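Local coordinates for protein glutamine synthetase (Streptomyces coelicolor, PDB 4BAX) that belongs to the glutamine synthetase family and assembles from ten copies of a subunit that pairs a beta-Grasp domain with a catalytic domain, at residues Q107-G112 and L329-C334; G138-G143 and E148-D153; P178-F183 and N227-H232; E242-I247 and V298-Q303. One frame throughout, in Å; residues are numbered along the deposited sequence.

In the fold
The N-terminal sheet, strands 3-11 to 75-82, comes before all four contacts. Contact 1 opens at 107-112 and closes only at 329-334, so it encloses the other three. Those follow in series and none cross. Contact 2 closes a short loop ahead of helix 152-164. Contact 3 then brings the start of strand 180-188 to the loop before strand 231-236. Contact 4 sets helix 244-253 against strand 298-300. Contacts 1, 3 and 4 all reach the large mixed sheet; contact 1 adds helix 323-341 to it. Contacts 2 and 3 touch: F150 O and W181 NE1 probably share a hydrogen bond. Contacts 1 and 2 lie on opposite sides of the chain's centre.

Contact 1 of 4, residues Q107-G112 and L329-C334; sequences QEPVFG and LLVDTC
F111 and P109 both reach toward V331, and F111 also meets L330. The ring of F111 points its far edge at the helix. Its CZ lies 3.8 Å from V331 CG2, and its CE1 is 3.9 Å from the same methyl. The neighbouring edge atom CE2 is 3.9 Å from L330 CD1 and 4.0 Å from L330 CB. The helix thus meets the rim of the ring, close to the ring plane. F111 has CG beside its backbone N (chi1 -71°), and this rotamer carries the ring out of strand 110-121 toward the helix. In V331 it is CG2 that does the touching, while CG1 stands anti to the backbone N (chi1 163°). That CG2 methyl also serves P109, whose CB is 4.0 Å from V331 CG2. L330 brings both the root and one terminal methyl of its side chain to the ring.

The contact packs helix 323-341 onto P109 and the start of strand 110-121, in the glutamine synthetase catalytic domain. F111 also meets F235 of strand 231-236, and P190 and V193 of helix 190-210. Q107 NE2 hydrogen-bonds to C335 O just beyond the helical segment. No hydrogen bond or charge pair joins the two segments, so they are held together by burial of apolar side chains.

Contact 2 of 4, residues G138-G143 and E148-D153; sequences GGYYCG and EIFGRD
Packing brings Y140 against E148 and F150. The Y140 ring turns an edge to the backbone of E148, with CD1 3.4 Å from E148 O. E148 CB and CG approach the CD1 and CE1 side obliquely, off the ring plane, with CB 3.7 Å from Y140 CD1. The two side chains cross at about a right angle. F150 adds its own ring edge, with CE1 4.4 Å from Y140 CE1. I149 lays CG1 and CD1 against the G143 carbonyl; CD1 is more distant from Y140 O, at 3.8 Å. With CG1 beside the backbone N (chi1 -63°), its longer branch reaches the turn.

Y140 to G143 form a type II beta turn, closed by the bond from G143 N to Y140 O. G151 is the N-cap residue of helix 152-164, so the contact folds a turn back onto the entry to that helix.

Polar links are few. R152 NH2 gives a weak hydrogen bond to G143 O (3.3 Å, N-H...O angle 147°), at the guanidinium edge. The stronger partner of R152 is E209 of the second subunit, a salt bridge. A water 2.6 Å from G139 O and 2.9 Å from E148 OE1 can link them, though other acceptors compete for its protons. The Y140 hydroxyl is held by A135 O.

Contact 3 of 4, residues P178-F183 and N227-H232; sequences PGQWEF and NGAGAH
The backbones of Q180 and A229 come within 7.9 Å, CA to CA, where strand 180-188 begins and the loop before strand 231-236 passes. Q180 spans this gap with its side chain. CG is anti to the backbone N (chi1 -158°) and the chain stays extended beyond it, so the amide arrives at the loop at full reach. NE2 donates to N227 O at 3.1 Å, with an N-H...O angle of 156°. The donor sits well above the carbonyl plane of N227. N227 ND2 donates to a water at 3.2 Å. The same water lies 2.5 Å from Q180 OE1 and probably donates to it, though other acceptors compete. The side chains of Q180 and N227 cross at about a right angle, their amide planes 47° apart. N227 CB and A229 CB also lie beside the amide: N227 CB is 3.7 Å from Q180 OE1, and A229 CB is 3.9 Å from Q180 NE2.

Strands 180-188 and 231-236 both pair with strand 110-121 in the large mixed sheet of the catalytic domain. From that strand T118 OG1 also hydrogen-bonds to Q180 NE2. A buried amide nitrogen thus has two oxygen partners. These bonds should limit rotation of the amide and tie a loop carbonyl to the sheet.

Contact 4 of 4, residues E242-I247 and V298-Q303; sequences EGYDAI and VRIPWQ
The phenol oxygen of Y244 meets two methyl groups of I300. Its OH lies 4.0 Å from I300 CG2 and 4.1 Å from I300 CD1. Towards I300 this oxygen makes only van der Waals contact, and no hydrogen bond joins the two segments. The side chains come from opposite directions. CG of Y244 is anti to the backbone N (chi1 -158°), and the ring extends from there toward the strand. The ring meets I300 obliquely, with CE1 4.4 Å from I300 CG2. Three residues on, about one turn along, I247 presents CG2 at 4.3 Å from I300 CG1. Y244 OH therefore meets CG2 and the CD1 end of the other branch, while I247 meets CG1 of that branch. In I300, CG1 lies beside the backbone N (chi1 -65°) and CG2 is anti to it.

The contact lays helix 244-253 against strand 298-300, just ahead of helix 302-307, for which P301 is the N-cap. Strand 298-300 runs parallel to strand 289-291, and V291 of that strand touches both Y244 and I300. V304 of helix 302-307 touches I247, while M240 reaches it from helix 238-242. The strand itself is tied to the sheet by backbone bonds, and R299 forms a salt bridge with E313. The helix, by contrast, meets the strand segment through van der Waals contacts. The association probably depends on burying I247 and I300 away from water.

Contact 1 of 4, residues Q107-G112 and L329-C334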
loop_
_atom_site.group_PDB
_atom_site.type_symbol
_atom_site.label_atom_id
_atom_site.label_comp_id
_atom_site.label_asym_id
_atom_site.label_seq_id
_atom_site.Cartn_x
_atom_site.Cartn_y
_atom_site.Cartn_z
ATOM N N GLN A 107 61.952 12.352 12.481
ATOM C CA GLN A 107 61.145 12.204 13.703
ATOM C C GLN A 107 60.217 10.992 13.641
ATOM O O GLN A 107 59.674 10.542 14.660
ATOM C CB GLN A 107 60.382 13.483 14.025
ATOM C CG GLN A 107 61.291 14.666 14.269
ATOM C CD GLN A 107 60.565 15.873 14.826
ATOM O OE1 GLN A 107 59.859 15.789 15.836
ATOM N NE2 GLN A 107 60.756 17.018 14.178
ATOM N N GLU A 108 60.051 10.477 12.427
ATOM C CA GLU A 108 59.236 9.293 12.161
ATOM C C GLU A 108 57.792 9.411 12.685
ATOM O O GLU A 108 57.332 8.580 13.478
ATOM C CB GLU A 108 59.917 8.044 12.713
ATOM C CG GLU A 108 61.361 7.946 12.227
ATOM C CD GLU A 108 62.009 6.615 12.536
ATOM O OE1 GLU A 108 61.399 5.813 13.285
ATOM O OE2 GLU A 108 63.142 6.393 12.051
ATOM N N PRO A 109 57.059 10.423 12.203
ATOM C CA PRO A 109 55.683 10.583 12.675
ATOM C C PRO A 109 54.800 9.419 12.221
ATOM O O PRO A 109 54.947 8.930 11.098
ATOM C CB PRO A 109 55.249 11.895 12.019
ATOM C CG PRO A 109 56.100 11.998 10.785
ATOM C CD PRO A 109 57.420 11.416 11.174
ATOM N N VAL A 110 53.891 8.996 13.096
ATOM C CA VAL A 110 52.975 7.897 12.822
ATOM C C VAL A 110 51.565 8.329 13.243
ATOM O O VAL A 110 51.388 9.075 14.214
ATOM C CB VAL A 110 53.409 6.636 13.587
ATOM C CG1 VAL A 110 52.387 5.531 13.456
ATOM C CG2 VAL A 110 54.772 6.164 13.093
ATOM N N PHE A 111 50.559 7.894 12.493
ATOM C CA PHE A 111 49.200 8.316 12.774
ATOM C C PHE A 111 48.228 7.161 12.876
ATOM O O PHE A 111 48.366 6.153 12.173
ATOM C CB PHE A 111 48.708 9.266 11.690
ATOM C CG PHE A 111 49.364 10.614 11.729
ATOM C CD1 PHE A 111 50.534 10.848 11.025
ATOM C CD2 PHE A 111 48.827 11.642 12.491
ATOM C CE1 PHE A 111 51.152 12.092 11.068
ATOM C CE2 PHE A 111 49.443 12.890 12.536
ATOM C CZ PHE A 111 50.607 13.114 11.822
ATOM N N GLY A 112 47.242 7.333 13.753
ATOM C CA GLY A 112 46.067 6.492 13.768
ATOM C C GLY A 112 44.839 7.382 13.689
ATOM O O GLY A 112 44.735 8.390 14.405
ATOM N N LEU A 329 49.211 19.352 9.156
ATOM C CA LEU A 329 49.152 20.363 10.196
ATOM C C LEU A 329 49.776 19.888 11.506
ATOM O O LEU A 329 50.508 20.638 12.172
ATOM C CB LEU A 329 47.698 20.773 10.433
ATOM C CG LEU A 329 47.031 21.609 9.346
ATOM C CD1 LEU A 329 45.579 21.885 9.698
ATOM C CD2 LEU A 329 47.805 22.905 9.170
ATOM N N LEU A 330 49.466 18.649 11.883
ATOM C CA LEU A 330 50.013 18.080 13.108
ATOM C C LEU A 330 51.525 17.921 12.997
ATOM O O LEU A 330 52.249 18.217 13.944
ATOM C CB LEU A 330 49.350 16.744 13.428
ATOM C CG LEU A 330 47.991 16.944 14.092
ATOM C CD1 LEU A 330 47.200 15.630 14.163
ATOM C CD2 LEU A 330 48.182 17.575 15.485
ATOM N N VAL A 331 52.000 17.460 11.845
ATOM C CA VAL A 331 53.438 17.339 11.629
ATOM C C VAL A 331 54.113 18.708 11.642
ATOM O O VAL A 331 55.137 18.892 12.300
ATOM C CB VAL A 331 53.740 16.642 10.310
ATOM C CG1 VAL A 331 55.166 16.886 9.886
ATOM C CG2 VAL A 331 53.450 15.152 10.437
ATOM N N ASP A 332 53.521 19.685 10.965
ATOM C CA ASP A 332 54.149 20.995 10.901
ATOM C C ASP A 332 54.259 21.548 12.309
ATOM O O ASP A 332 55.342 21.900 12.765
ATOM C CB ASP A 332 53.335 21.965 10.037
ATOM C CG ASP A 332 54.149 23.186 9.602
ATOM O OD1 ASP A 332 55.028 23.628 10.362
ATOM O OD2 ASP A 332 53.937 23.690 8.480
ATOM N N THR A 333 53.142 21.573 13.014
ATOM C CA THR A 333 53.147 22.189 14.322
ATOM C C THR A 333 53.995 21.435 15.343
ATOM O O THR A 333 54.964 21.979 15.881
ATOM C CB THR A 333 51.692 22.380 14.839
ATOM O OG1 THR A 333 50.970 23.264 13.965
ATOM C CG2 THR A 333 51.666 22.896 16.283
ATOM N N CYS A 334 53.701 20.157 15.532
ATOM C CA CYS A 334 54.354 19.383 16.578
ATOM C C CYS A 334 55.837 19.099 16.330
ATOM O O CYS A 334 56.674 19.365 17.201
ATOM C CB CYS A 334 53.597 18.071 16.818
ATOM S SG CYS A 334 51.880 18.283 17.325
#

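Contact 2 of 4, residues G138-G143 and E148-D153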
loop_
_atom_site.group_PDB
_atom_site.type_symbol
_atom_site.label_atom_id
_atom_site.label_comp_id
_atom_site.label_asym_id
_atom_site.label_seq_id
_atom_site.Cartn_x
_atom_site.Cartn_y
_atom_site.Cartn_z
ATOM N N GLY A 138 22.397 5.742 24.767
ATOM C CA GLY A 138 22.824 4.952 25.909
ATOM C C GLY A 138 23.002 3.480 25.585
ATOM O O GLY A 138 24.015 2.886 25.969
ATOM N N GLY A 139 22.064 2.909 24.829
ATOM C CA GLY A 139 22.123 1.508 24.458
ATOM C C GLY A 139 22.685 1.197 23.077
ATOM O O GLY A 139 22.824 0.025 22.743
ATOM N N TYR A 140 22.930 2.215 22.255
ATOM C CA TYR A 140 23.495 2.009 20.904
ATOM C C TYR A 140 24.996 1.678 20.849
ATOM O O TYR A 140 25.453 0.883 20.032
ATOM C CB TYR A 140 23.135 3.162 19.949
ATOM C CG TYR A 140 21.689 3.579 20.090
ATOM C CD1 TYR A 140 20.658 2.754 19.634
ATOM C CD2 TYR A 140 21.348 4.787 20.696
ATOM C CE1 TYR A 140 19.318 3.128 19.802
ATOM C CE2 TYR A 140 20.022 5.168 20.862
ATOM C CZ TYR A 140 19.006 4.346 20.412
ATOM O OH TYR A 140 17.692 4.763 20.594
ATOM N N TYR A 141 25.756 2.274 21.749
ATOM C CA TYR A 141 27.205 2.243 21.657
ATOM C C TYR A 141 27.758 0.847 21.990
ATOM O O TYR A 141 27.542 0.331 23.098
ATOM C CB TYR A 141 27.758 3.298 22.610
ATOM C CG TYR A 141 29.239 3.283 22.849
ATOM C CD1 TYR A 141 30.109 3.925 21.973
ATOM C CD2 TYR A 141 29.770 2.660 23.956
ATOM C CE1 TYR A 141 31.481 3.934 22.198
ATOM C CE2 TYR A 141 31.139 2.665 24.193
ATOM C CZ TYR A 141 31.989 3.306 23.312
ATOM O OH TYR A 141 33.346 3.305 23.553
ATOM N N CYS A 142 28.462 0.252 21.017
ATOM C CA CYS A 142 28.991 -1.110 21.154
ATOM C C CYS A 142 27.841 -2.080 21.449
ATOM O O CYS A 142 28.034 -3.095 22.136
ATOM C CB CYS A 142 30.078 -1.204 22.240
ATOM S SG CYS A 142 31.624 -0.346 21.894
ATOM N N GLY A 143 26.659 -1.773 20.909
ATOM C CA GLY A 143 25.449 -2.522 21.204
ATOM C C GLY A 143 25.249 -3.829 20.445
ATOM O O GLY A 143 26.065 -4.240 19.613
ATOM N N GLU A 148 18.785 -1.687 18.769
ATOM C CA GLU A 148 19.853 -0.707 18.954
ATOM C C GLU A 148 20.951 -0.719 17.874
ATOM O O GLU A 148 21.849 0.128 17.882
ATOM C CB GLU A 148 20.450 -0.850 20.358
ATOM C CG GLU A 148 19.526 -0.282 21.421
ATOM C CD GLU A 148 19.518 -1.082 22.718
ATOM O OE1 GLU A 148 19.860 -2.293 22.698
ATOM O OE2 GLU A 148 19.133 -0.496 23.759
ATOM N N ILE A 149 20.898 -1.679 16.960
ATOM C CA ILE A 149 21.952 -1.781 15.965
ATOM C C ILE A 149 21.400 -1.657 14.548
ATOM O O ILE A 149 20.479 -2.387 14.170
ATOM C CB ILE A 149 22.779 -3.079 16.130
ATOM C CG1 ILE A 149 23.507 -3.083 17.497
ATOM C CG2 ILE A 149 23.720 -3.264 14.947
ATOM C CD1 ILE A 149 24.552 -1.969 17.702
ATOM N N PHE A 150 21.938 -0.720 13.772
ATOM C CA PHE A 150 21.458 -0.501 12.409
ATOM C C PHE A 150 22.604 -0.446 11.422
ATOM O O PHE A 150 23.526 0.361 11.583
ATOM C CB PHE A 150 20.611 0.784 12.317
ATOM C CG PHE A 150 19.605 0.928 13.427
ATOM C CD1 PHE A 150 19.973 1.434 14.663
ATOM C CD2 PHE A 150 18.279 0.530 13.230
ATOM C CE1 PHE A 150 19.049 1.549 15.687
ATOM C CE2 PHE A 150 17.339 0.643 14.247
ATOM C CZ PHE A 150 17.733 1.158 15.482
ATOM N N GLY A 151 22.534 -1.302 10.400
ATOM C CA GLY A 151 23.534 -1.299 9.341
ATOM C C GLY A 151 24.726 -2.226 9.483
ATOM O O GLY A 151 25.690 -2.076 8.740
ATOM N N ARG A 152 24.658 -3.199 10.387
ATOM C CA ARG A 152 25.792 -4.088 10.620
ATOM C C ARG A 152 26.170 -4.875 9.387
ATOM O O ARG A 152 27.344 -5.164 9.184
ATOM C CB ARG A 152 25.561 -5.032 11.803
ATOM C CG ARG A 152 26.843 -5.330 12.562
ATOM C CD ARG A 152 26.798 -6.673 13.269
ATOM N NE ARG A 152 26.095 -6.533 14.540
ATOM C CZ ARG A 152 26.646 -6.046 15.650
ATOM N NH1 ARG A 152 27.918 -5.670 15.669
ATOM N NH2 ARG A 152 25.931 -5.955 16.760
ATOM N N ASP A 153 25.189 -5.233 8.571
ATOM C CA ASP A 153 25.504 -5.948 7.344
ATOM C C ASP A 153 26.417 -5.083 6.437
ATOM O O ASP A 153 27.387 -5.597 5.871
ATOM C CB ASP A 153 24.227 -6.396 6.621
ATOM C CG ASP A 153 23.206 -5.272 6.482
ATOM O OD1 ASP A 153 23.337 -4.237 7.185
ATOM O OD2 ASP A 153 22.259 -5.434 5.680
HETATM O O HOH W 1 22.697 -2.599 22.527
#

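Contact 3 of 4, residues P178-F183 and N227-H232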
loop_
_atom_site.group_PDB
_atom_site.type_symbol
_atom_site.label_atom_id
_atom_site.label_comp_id
_atom_site.label_asym_id
_atom_site.label_seq_id
_atom_site.Cartn_x
_atom_site.Cartn_y
_atom_site.Cartn_z
ATOM N N PRO A 178 22.508 6.125 17.069
ATOM C CA PRO A 178 22.036 4.988 16.275
ATOM C C PRO A 178 22.392 5.098 14.798
ATOM O O PRO A 178 22.148 6.141 14.185
ATOM C CB PRO A 178 20.507 5.046 16.460
ATOM C CG PRO A 178 20.215 6.393 17.013
ATOM C CD PRO A 178 21.410 6.780 17.802
ATOM N N GLY A 179 22.921 4.012 14.238
ATOM C CA GLY A 179 23.384 4.001 12.869
ATOM C C GLY A 179 24.715 4.696 12.697
ATOM O O GLY A 179 25.147 4.913 11.554
ATOM N N GLN A 180 25.369 5.025 13.816
ATOM C CA GLN A 180 26.688 5.643 13.784
ATOM C C GLN A 180 27.734 4.607 14.111
ATOM O O GLN A 180 27.583 3.817 15.055
ATOM C CB GLN A 180 26.766 6.807 14.774
ATOM C CG GLN A 180 27.854 7.845 14.482
ATOM C CD GLN A 180 27.777 9.053 15.406
ATOM O OE1 GLN A 180 28.021 8.956 16.616
ATOM N NE2 GLN A 180 27.435 10.205 14.835
ATOM N N TRP A 181 28.810 4.646 13.326
ATOM C CA TRP A 181 29.846 3.632 13.393
ATOM C C TRP A 181 31.231 4.252 13.292
ATOM O O TRP A 181 31.385 5.424 12.898
ATOM C CB TRP A 181 29.656 2.615 12.265
ATOM C CG TRP A 181 28.414 1.788 12.373
ATOM C CD1 TRP A 181 27.172 2.124 11.925
ATOM C CD2 TRP A 181 28.287 0.494 12.970
ATOM N NE1 TRP A 181 26.278 1.116 12.197
ATOM C CE2 TRP A 181 26.941 0.102 12.836
ATOM C CE3 TRP A 181 29.182 -0.377 13.595
ATOM C CZ2 TRP A 181 26.469 -1.119 13.306
ATOM C CZ3 TRP A 181 28.705 -1.596 14.061
ATOM C CH2 TRP A 181 27.366 -1.954 13.909
ATOM N N GLU A 182 32.227 3.440 13.650
ATOM C CA GLU A 182 33.622 3.839 13.574
ATOM C C GLU A 182 34.509 2.710 13.078
ATOM O O GLU A 182 34.251 1.541 13.364
ATOM C CB GLU A 182 34.107 4.300 14.942
ATOM C CG GLU A 182 35.482 4.922 14.952
ATOM C CD GLU A 182 35.997 5.130 16.375
ATOM O OE1 GLU A 182 35.464 6.040 17.070
ATOM O OE2 GLU A 182 36.914 4.385 16.805
ATOM N N PHE A 183 35.530 3.069 12.304
ATOM C CA PHE A 183 36.640 2.168 11.994
ATOM C C PHE A 183 37.963 2.898 12.223
ATOM O O PHE A 183 38.047 4.111 12.038
ATOM C CB PHE A 183 36.523 1.554 10.583
ATOM C CG PHE A 183 36.697 2.552 9.456
ATOM C CD1 PHE A 183 37.959 2.901 8.991
ATOM C CD2 PHE A 183 35.597 3.159 8.873
ATOM C CE1 PHE A 183 38.116 3.832 7.955
ATOM C CE2 PHE A 183 35.757 4.085 7.845
ATOM C CZ PHE A 183 37.022 4.413 7.387
ATOM N N ASN A 227 24.838 12.534 19.065
ATOM C CA ASN A 227 26.288 12.588 18.946
ATOM C C ASN A 227 26.813 13.030 17.587
ATOM O O ASN A 227 26.332 12.595 16.537
ATOM C CB ASN A 227 26.914 11.249 19.335
ATOM C CG ASN A 227 27.615 11.306 20.674
ATOM O OD1 ASN A 227 27.115 11.908 21.636
ATOM N ND2 ASN A 227 28.764 10.652 20.760
ATOM N N GLY A 228 27.853 13.851 17.625
ATOM C CA GLY A 228 28.553 14.245 16.418
ATOM C C GLY A 228 29.469 13.148 15.891
ATOM O O GLY A 228 29.758 12.165 16.587
ATOM N N ALA A 229 29.885 13.290 14.637
ATOM C CA ALA A 229 30.812 12.341 14.043
ATOM C C ALA A 229 32.201 12.967 13.929
ATOM O O ALA A 229 32.374 14.004 13.270
ATOM C CB ALA A 229 30.288 11.856 12.675
ATOM N N GLY A 230 33.187 12.364 14.591
ATOM C CA GLY A 230 34.547 12.878 14.512
ATOM C C GLY A 230 35.543 11.999 13.762
ATOM O O GLY A 230 35.188 10.907 13.302
ATOM N N ALA A 231 36.779 12.498 13.641
ATOM C CA ALA A 231 37.930 11.712 13.174
ATOM C C ALA A 231 39.116 11.937 14.114
ATOM O O ALA A 231 40.008 12.741 13.803
ATOM C CB ALA A 231 38.312 12.079 11.721
ATOM N N HIS A 232 39.072 11.316 15.298
ATOM C CA HIS A 232 40.129 11.474 16.298
ATOM C C HIS A 232 41.435 10.982 15.707
ATOM O O HIS A 232 41.483 9.902 15.097
ATOM C CB HIS A 232 39.822 10.691 17.572
ATOM C CG HIS A 232 38.713 11.276 18.391
ATOM N ND1 HIS A 232 38.016 12.401 17.999
ATOM C CD2 HIS A 232 38.206 10.919 19.596
ATOM C CE1 HIS A 232 37.113 12.699 18.917
ATOM N NE2 HIS A 232 37.211 11.818 19.898
HETATM O O HOH W 2 29.951 9.201 18.209
#

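Contact 4 of 4, residues E242-I247 and V298-Q303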
loop_
_atom_site.group_PDB
_atom_site.type_symbol
_atom_site.label_atom_id
_atom_site.label_comp_id
_atom_site.label_asym_id
_atom_site.label_seq_id
_atom_site.Cartn_x
_atom_site.Cartn_y
_atom_site.Cartn_z
ATOM N N GLU A 242 59.409 7.176 22.895
ATOM C CA GLU A 242 60.483 6.975 23.862
ATOM C C GLU A 242 60.320 7.648 25.231
ATOM O O GLU A 242 60.679 7.051 26.246
ATOM C CB GLU A 242 61.864 7.260 23.233
ATOM C CG GLU A 242 62.375 6.046 22.423
ATOM C CD GLU A 242 63.379 6.394 21.323
ATOM O OE1 GLU A 242 64.028 7.459 21.401
ATOM O OE2 GLU A 242 63.517 5.603 20.362
ATOM N N GLY A 243 59.816 8.883 25.267
ATOM C CA GLY A 243 59.775 9.626 26.519
ATOM C C GLY A 243 58.654 10.642 26.667
ATOM O O GLY A 243 58.091 11.131 25.685
ATOM N N TYR A 244 58.334 10.967 27.916
ATOM C CA TYR A 244 57.205 11.839 28.254
ATOM C C TYR A 244 57.408 13.312 27.985
ATOM O O TYR A 244 56.439 14.059 27.870
ATOM C CB TYR A 244 56.782 11.631 29.714
ATOM C CG TYR A 244 55.352 12.052 30.024
ATOM C CD1 TYR A 244 54.264 11.293 29.598
ATOM C CD2 TYR A 244 55.095 13.200 30.758
ATOM C CE1 TYR A 244 52.953 11.683 29.884
ATOM C CE2 TYR A 244 53.790 13.595 31.053
ATOM C CZ TYR A 244 52.723 12.834 30.612
ATOM O OH TYR A 244 51.426 13.222 30.894
ATOM N N ASP A 245 58.657 13.749 27.963
ATOM C CA ASP A 245 58.940 15.169 27.779
ATOM C C ASP A 245 58.507 15.620 26.379
ATOM O O ASP A 245 57.951 16.710 26.201
ATOM C CB ASP A 245 60.420 15.462 28.032
ATOM C CG ASP A 245 60.732 15.637 29.521
ATOM O OD1 ASP A 245 59.787 15.835 30.325
ATOM O OD2 ASP A 245 61.930 15.591 29.883
ATOM N N ALA A 246 58.760 14.750 25.405
ATOM C CA ALA A 246 58.369 15.003 24.027
ATOM C C ALA A 246 56.845 15.051 23.898
ATOM O O ALA A 246 56.309 15.861 23.141
ATOM C CB ALA A 246 58.965 13.931 23.108
ATOM N N ILE A 247 56.157 14.216 24.670
ATOM C CA ILE A 247 54.687 14.181 24.692
ATOM C C ILE A 247 54.112 15.508 25.159
ATOM O O ILE A 247 53.203 16.048 24.538
ATOM C CB ILE A 247 54.168 13.052 25.625
ATOM C CG1 ILE A 247 54.529 11.660 25.093
ATOM C CG2 ILE A 247 52.663 13.170 25.839
ATOM C CD1 ILE A 247 53.454 11.015 24.254
ATOM N N VAL A 298 42.863 18.002 23.242
ATOM C CA VAL A 298 43.781 16.902 23.051
ATOM C C VAL A 298 43.858 16.070 24.329
ATOM O O VAL A 298 44.022 16.602 25.432
ATOM C CB VAL A 298 45.180 17.424 22.683
ATOM C CG1 VAL A 298 46.256 16.388 22.966
ATOM C CG2 VAL A 298 45.193 17.887 21.250
ATOM N N ARG A 299 43.759 14.756 24.180
ATOM C CA ARG A 299 43.831 13.893 25.341
ATOM C C ARG A 299 45.139 13.079 25.386
ATOM O O ARG A 299 45.620 12.582 24.357
ATOM C CB ARG A 299 42.622 12.950 25.389
ATOM C CG ARG A 299 42.763 11.868 26.453
ATOM C CD ARG A 299 41.533 11.010 26.600
ATOM N NE ARG A 299 41.463 9.980 25.573
ATOM C CZ ARG A 299 40.760 8.857 25.703
ATOM N NH1 ARG A 299 40.092 8.622 26.831
ATOM N NH2 ARG A 299 40.734 7.959 24.720
ATOM N N ILE A 300 45.707 12.983 26.588
ATOM C CA ILE A 300 46.797 12.060 26.877
ATOM C C ILE A 300 46.240 10.857 27.611
ATOM O O ILE A 300 45.857 10.956 28.783
ATOM C CB ILE A 300 47.873 12.713 27.773
ATOM C CG1 ILE A 300 48.561 13.865 27.034
ATOM C CG2 ILE A 300 48.887 11.673 28.238
ATOM C CD1 ILE A 300 49.084 14.936 27.944
ATOM N N PRO A 301 46.267 9.693 26.949
ATOM C CA PRO A 301 45.689 8.473 27.513
ATOM C C PRO A 301 46.395 8.102 28.808
ATOM O O PRO A 301 47.576 8.416 28.987
ATOM C CB PRO A 301 45.962 7.424 26.428
ATOM C CG PRO A 301 46.154 8.208 25.174
ATOM C CD PRO A 301 46.857 9.454 25.621
ATOM N N TRP A 302 45.671 7.466 29.713
ATOM C CA TRP A 302 46.210 7.144 31.027
ATOM C C TRP A 302 47.432 6.198 30.922
ATOM O O TRP A 302 48.353 6.290 31.741
ATOM C CB TRP A 302 45.117 6.567 31.941
ATOM C CG TRP A 302 44.566 5.258 31.483
ATOM C CD1 TRP A 302 43.521 5.062 30.618
ATOM C CD2 TRP A 302 45.004 3.952 31.886
ATOM N NE1 TRP A 302 43.302 3.717 30.438
ATOM C CE2 TRP A 302 44.191 3.012 31.208
ATOM C CE3 TRP A 302 46.007 3.484 32.746
ATOM C CZ2 TRP A 302 44.354 1.630 31.366
ATOM C CZ3 TRP A 302 46.164 2.110 32.905
ATOM C CH2 TRP A 302 45.338 1.200 32.218
ATOM N N GLN A 303 47.438 5.303 29.923
ATOM C CA GLN A 303 48.562 4.382 29.725
ATOM C C GLN A 303 49.809 5.154 29.359
ATOM O O GLN A 303 50.911 4.777 29.748
ATOM C CB GLN A 303 48.281 3.378 28.602
ATOM C CG GLN A 303 47.036 2.533 28.740
ATOM C CD GLN A 303 45.863 3.091 27.959
ATOM O OE1 GLN A 303 45.747 4.305 27.766
ATOM N NE2 GLN A 303 44.978 2.202 27.514
#